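Long-range contact in RNA polymerase II-associated protein 3 (Homo sapiens, PDB 6FM8), which probably serves as a flexible scaffold that couples the HSP90 chaperone to the human R2TP co-chaperone complex: residues Ile19-His24 against Ile39-Leu43. Sequence-based numbering, arbitrary orientation.
Sequences IVKILH and ILQRL
Leu40 lays its CD2 methyl over Leu23 CB, 3.7 Å away. The same CD2 sits 3.9 Å from Val20 O. That oxygen accepts the helix bond from His24 N, and the methyl packs beside it. Leu40 CD1, the other branch, reaches the backbone one step further on, 4.1 Å from His24 CA. The side chain leaves its own helix with CG anti to the carbonyl carbon (chi1 -73°), which sets CG on the side facing helix 13-29. Both CD2 and CD1 then touch that helix. Leu23 points toward helix 34-48. Its CD1 meets two partners: Ile39 CG2 at 3.7 Å and Leu43 CD1 at 3.5 Å. The second pair is closer than usual for two methyls, so packing is tight here. Leu23 crosses both partners at about a right angle. The two segments belong to helices 13-29 and 34-48, which form an antiparallel helical hairpin. Their local axes run at 154° to each other and come within 10.6 Å. The contact between them is apolar, with no hydrogen bond across it. Leu43 CD1 also lies 4.0 Å from Val20 CG2, and the two side chains lie alongside each other, running in opposite senses. With an alanine at Leu40 both methyls are gone, which would probably leave Leu23 CB and the Val20 carbonyl without their cover. Toward the end of helix 13-29 Leu40 also touches Tyr27; toward its start Leu43 touches Phe16.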
loop_
_atom_site.group_PDB
_atom_site.type_symbol
_atom_site.label_atom_id
_atom_site.label_comp_id
_atom_site.label_asym_id
_atom_site.label_seq_id
_atom_site.Cartn_x
_atom_site.Cartn_y
_atom_site.Cartn_z
ATOM N N ILE A 19 -3.909 1.714 -5.933
ATOM C CA ILE A 19 -2.558 1.138 -5.934
ATOM C C ILE A 19 -2.522 -0.178 -5.114
ATOM O O ILE A 19 -1.818 -1.089 -5.514
ATOM C CB ILE A 19 -1.428 2.114 -5.518
ATOM C CG1 ILE A 19 -0.047 1.561 -5.962
ATOM C CG2 ILE A 19 -1.432 2.413 -4.016
ATOM C CD1 ILE A 19 0.098 1.327 -7.453
ATOM N N VAL A 20 -3.326 -0.302 -4.039
ATOM C CA VAL A 20 -3.357 -1.555 -3.264
ATOM C C VAL A 20 -3.888 -2.681 -4.170
ATOM O O VAL A 20 -3.281 -3.751 -4.239
ATOM C CB VAL A 20 -4.158 -1.396 -1.941
ATOM C CG1 VAL A 20 -4.521 -2.758 -1.333
ATOM C CG2 VAL A 20 -3.373 -0.559 -0.944
ATOM N N LYS A 21 -4.967 -2.405 -4.921
ATOM C CA LYS A 21 -5.570 -3.338 -5.874
ATOM C C LYS A 21 -4.557 -3.759 -6.942
ATOM O O LYS A 21 -4.399 -4.954 -7.156
ATOM C CB LYS A 21 -6.836 -2.720 -6.525
ATOM C CG LYS A 21 -7.544 -3.637 -7.511
ATOM N N ILE A 22 -3.862 -2.792 -7.582
ATOM C CA ILE A 22 -2.845 -3.038 -8.614
ATOM C C ILE A 22 -1.714 -3.930 -8.053
ATOM O O ILE A 22 -1.345 -4.928 -8.670
ATOM C CB ILE A 22 -2.302 -1.684 -9.133
ATOM C CG1 ILE A 22 -3.308 -1.049 -10.115
ATOM C CG2 ILE A 22 -0.935 -1.870 -9.799
ATOM C CD1 ILE A 22 -3.170 0.484 -10.260
ATOM N N LEU A 23 -1.206 -3.573 -6.870
ATOM C CA LEU A 23 -0.121 -4.301 -6.222
ATOM C C LEU A 23 -0.564 -5.713 -5.801
ATOM O O LEU A 23 0.205 -6.655 -5.935
ATOM C CB LEU A 23 0.360 -3.517 -4.994
ATOM C CG LEU A 23 1.307 -2.331 -5.296
ATOM C CD1 LEU A 23 1.438 -1.455 -4.102
ATOM C CD2 LEU A 23 2.674 -2.799 -5.726
ATOM N N HIS A 24 -1.787 -5.846 -5.294
ATOM C CA HIS A 24 -2.283 -7.154 -4.868
ATOM C C HIS A 24 -2.495 -8.061 -6.092
ATOM O O HIS A 24 -2.119 -9.228 -6.049
ATOM C CB HIS A 24 -3.555 -7.016 -4.016
ATOM C CG HIS A 24 -4.102 -8.338 -3.585
ATOM N ND1 HIS A 24 -3.422 -9.143 -2.690
ATOM C CD2 HIS A 24 -5.223 -8.975 -3.983
ATOM C CE1 HIS A 24 -4.156 -10.237 -2.564
ATOM N NE2 HIS A 24 -5.256 -10.174 -3.305
ATOM N N ILE A 39 5.857 -4.270 0.148
ATOM C CA ILE A 39 5.228 -2.989 -0.213
ATOM C C ILE A 39 3.784 -2.964 0.340
ATOM O O ILE A 39 3.374 -1.978 0.969
ATOM C CB ILE A 39 5.280 -2.722 -1.740
ATOM C CG1 ILE A 39 6.753 -2.622 -2.255
ATOM C CG2 ILE A 39 4.518 -1.428 -2.074
ATOM C CD1 ILE A 39 6.872 -2.727 -3.825
ATOM N N LEU A 40 3.040 -4.065 0.127
ATOM C CA LEU A 40 1.666 -4.217 0.620
ATOM C C LEU A 40 1.613 -4.135 2.146
ATOM O O LEU A 40 0.700 -3.506 2.679
ATOM C CB LEU A 40 1.073 -5.550 0.128
ATOM C CG LEU A 40 0.704 -5.581 -1.365
ATOM C CD1 LEU A 40 0.539 -7.031 -1.862
ATOM C CD2 LEU A 40 -0.595 -4.733 -1.638
ATOM N N GLN A 41 2.613 -4.738 2.849
ATOM C CA GLN A 41 2.672 -4.700 4.309
ATOM C C GLN A 41 2.856 -3.259 4.797
ATOM O O GLN A 41 2.169 -2.852 5.724
ATOM C CB GLN A 41 3.803 -5.607 4.837
ATOM C CG GLN A 41 3.327 -6.730 5.748
ATOM C CD GLN A 41 2.935 -6.246 7.126
ATOM O OE1 GLN A 41 3.744 -5.683 7.873
ATOM N NE2 GLN A 41 1.682 -6.467 7.499
ATOM N N ARG A 42 3.726 -2.468 4.140
ATOM C CA ARG A 42 3.934 -1.060 4.517
ATOM C C ARG A 42 2.643 -0.238 4.274
ATOM O O ARG A 42 2.282 0.615 5.089
ATOM C CB ARG A 42 5.096 -0.436 3.726
ATOM C CG ARG A 42 6.491 -0.790 4.218
ATOM C CD ARG A 42 7.522 0.150 3.610
ATOM N N LEU A 43 1.938 -0.512 3.165
ATOM C CA LEU A 43 0.691 0.203 2.869
ATOM C C LEU A 43 -0.397 -0.116 3.928
ATOM O O LEU A 43 -1.139 0.785 4.353
ATOM C CB LEU A 43 0.188 -0.129 1.453
ATOM C CG LEU A 43 1.011 0.495 0.328
ATOM C CD1 LEU A 43 0.621 -0.099 -0.998
ATOM C CD2 LEU A 43 0.838 2.010 0.294
#